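PDB 5K3H: acyl-coenzyme A oxidase from Caenorhabditis elegans, which catalyses the FAD-dependent desaturation of acyl-CoA chains, with oxygen reduced to hydrogen peroxide, in the first step of peroxisomal beta-oxidation. Local coordinates for residues 201-206 / 215-220. Residues are numbered along the deposited sequence; the frame is centred on the assembly and turned at random.
Sequences VVVAHM and PHTFMV
Val-202 and Phe-218, like Ala-204 and His-216, are hydrogen-bonded pairs of an antiparallel beta hairpin. It belongs to the beta domain between the helical regions of the acyl-CoA oxidase fold. Four backbone bonds join the strands. The straightest runs from His-216 N to Ala-204 O, 3.0 Å at 171°; Val-202 N reaches Phe-218 O at 2.9 Å. The other edge of 201-206 hydrogen-bonds to strand 147-150, Val-201 to Thr-148 and Ala-150 and Val-203 to Ala-150.

Apolar contacts line both faces. On one, Val-203 CG2 lies beside Thr-217 CG2 at 3.6 Å, and CG1 meets Pro-215 CB. Here Val-203 and Thr-217 also touch Tyr-149, an FAD-binding residue. On the opposite face, Val-202 CG2 packs on Val-220 CG2 at 3.6 Å.

Aromatic contacts gather at Met-206. Met-206 SD sits 4.0 Å from Phe-218 CZ, at the ring edge, a Met-aromatic contact. The bend at chi3 (66°) carries CE over the imidazole of His-216. NE2 of that ring is hydrogen-bonded to Tyr-278 OH. With an alanine in place of His-216, the Met-206 methyl would probably lose its aromatic platform and Tyr-278 this partner. Met-206 CE stands 3.6 Å from the His-216 ring centroid, 7° off its normal.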
loop_
_atom_site.group_PDB
_atom_site.type_symbol
_atom_site.label_atom_id
_atom_site.label_comp_id
_atom_site.label_asym_id
_atom_site.label_seq_id
_atom_site.Cartn_x
_atom_site.Cartn_y
_atom_site.Cartn_z
ATOM N N VAL B 201 -11.680 -29.769 5.285
ATOM C CA VAL B 201 -13.117 -29.697 5.052
ATOM C C VAL B 201 -13.297 -29.003 3.702
ATOM O O VAL B 201 -12.877 -27.856 3.520
ATOM C CB VAL B 201 -13.842 -28.944 6.181
ATOM C CG1 VAL B 201 -15.327 -28.792 5.853
ATOM C CG2 VAL B 201 -13.641 -29.635 7.544
ATOM N N VAL B 202 -13.928 -29.685 2.756
ATOM C CA VAL B 202 -13.979 -29.248 1.365
ATOM C C VAL B 202 -15.420 -28.911 1.014
ATOM O O VAL B 202 -16.345 -29.658 1.365
ATOM C CB VAL B 202 -13.415 -30.329 0.430
ATOM C CG1 VAL B 202 -13.593 -29.943 -1.037
ATOM C CG2 VAL B 202 -11.952 -30.560 0.756
ATOM N N VAL B 203 -15.616 -27.771 0.346
ATOM C CA VAL B 203 -16.936 -27.345 -0.102
ATOM C C VAL B 203 -17.106 -27.741 -1.561
ATOM O O VAL B 203 -16.222 -27.493 -2.389
ATOM C CB VAL B 203 -17.138 -25.837 0.107
ATOM C CG1 VAL B 203 -18.531 -25.445 -0.307
ATOM C CG2 VAL B 203 -16.923 -25.483 1.564
ATOM N N ALA B 204 -18.240 -28.364 -1.872
ATOM C CA ALA B 204 -18.511 -28.906 -3.194
ATOM C C ALA B 204 -20.019 -28.979 -3.392
ATOM O O ALA B 204 -20.776 -29.134 -2.431
ATOM C CB ALA B 204 -17.878 -30.294 -3.369
ATOM N N HIS B 205 -20.441 -28.897 -4.650
ATOM C CA HIS B 205 -21.847 -29.047 -4.991
ATOM C C HIS B 205 -22.272 -30.507 -4.940
ATOM O O HIS B 205 -21.674 -31.354 -5.615
ATOM C CB HIS B 205 -22.105 -28.481 -6.382
ATOM C CG HIS B 205 -22.220 -26.991 -6.413
ATOM N ND1 HIS B 205 -22.737 -26.307 -7.493
ATOM C CD2 HIS B 205 -21.917 -26.056 -5.483
ATOM C CE1 HIS B 205 -22.731 -25.014 -7.230
ATOM N NE2 HIS B 205 -22.244 -24.838 -6.016
ATOM N N MET B 206 -23.336 -30.798 -4.181
ATOM C CA MET B 206 -23.747 -32.180 -3.944
ATOM C C MET B 206 -24.835 -32.619 -4.926
ATOM O O MET B 206 -25.939 -32.065 -4.946
ATOM C CB MET B 206 -24.226 -32.381 -2.504
ATOM C CG MET B 206 -24.447 -33.858 -2.178
ATOM S SD MET B 206 -24.663 -34.199 -0.423
ATOM C CE MET B 206 -26.232 -33.365 -0.101
ATOM N N PRO B 215 -24.109 -26.284 -2.344
ATOM C CA PRO B 215 -22.838 -26.508 -1.640
ATOM C C PRO B 215 -23.057 -27.144 -0.276
ATOM O O PRO B 215 -23.919 -26.715 0.498
ATOM C CB PRO B 215 -22.238 -25.100 -1.522
ATOM C CG PRO B 215 -23.369 -24.190 -1.651
ATOM C CD PRO B 215 -24.377 -24.853 -2.550
ATOM N N HIS B 216 -22.282 -28.199 -0.012
ATOM C CA HIS B 216 -22.208 -28.913 1.254
ATOM C C HIS B 216 -20.742 -29.157 1.594
ATOM O O HIS B 216 -19.857 -29.018 0.743
ATOM C CB HIS B 216 -22.967 -30.238 1.180
ATOM C CG HIS B 216 -24.450 -30.082 1.116
ATOM N ND1 HIS B 216 -25.101 -29.595 0.005
ATOM C CD2 HIS B 216 -25.415 -30.357 2.027
ATOM C CE1 HIS B 216 -26.406 -29.586 0.229
ATOM N NE2 HIS B 216 -26.623 -30.038 1.450
ATOM N N THR B 217 -20.467 -29.529 2.842
ATOM C CA THR B 217 -19.086 -29.699 3.282
ATOM C C THR B 217 -18.782 -31.148 3.669
ATOM O O THR B 217 -19.621 -31.858 4.249
ATOM C CB THR B 217 -18.744 -28.722 4.439
ATOM O OG1 THR B 217 -19.587 -28.970 5.568
ATOM C CG2 THR B 217 -18.919 -27.279 3.992
ATOM N N PHE B 218 -17.554 -31.562 3.357
ATOM C CA PHE B 218 -17.145 -32.953 3.475
ATOM C C PHE B 218 -15.781 -33.018 4.138
ATOM O O PHE B 218 -14.880 -32.230 3.818
ATOM C CB PHE B 218 -17.068 -33.668 2.106
ATOM C CG PHE B 218 -18.349 -33.608 1.306
ATOM C CD1 PHE B 218 -19.268 -34.646 1.366
ATOM C CD2 PHE B 218 -18.672 -32.481 0.567
ATOM C CE1 PHE B 218 -20.449 -34.589 0.665
ATOM C CE2 PHE B 218 -19.857 -32.429 -0.154
ATOM C CZ PHE B 218 -20.740 -33.478 -0.095
ATOM N N MET B 219 -15.617 -33.983 5.037
ATOM C CA MET B 219 -14.292 -34.279 5.556
ATOM C C MET B 219 -13.553 -35.076 4.495
ATOM O O MET B 219 -14.083 -36.060 3.980
ATOM C CB MET B 219 -14.385 -35.055 6.874
ATOM C CG MET B 219 -13.037 -35.440 7.458
ATOM S SD MET B 219 -11.987 -34.001 7.822
ATOM C CE MET B 219 -12.795 -33.430 9.298
ATOM N N VAL B 220 -12.356 -34.618 4.116
ATOM C CA VAL B 220 -11.609 -35.201 3.011
ATOM C C VAL B 220 -10.169 -35.479 3.429
ATOM O O VAL B 220 -9.441 -34.548 3.786
ATOM C CB VAL B 220 -11.625 -34.308 1.757
ATOM C CG1 VAL B 220 -10.899 -34.998 0.606
ATOM C CG2 VAL B 220 -13.042 -33.973 1.357
#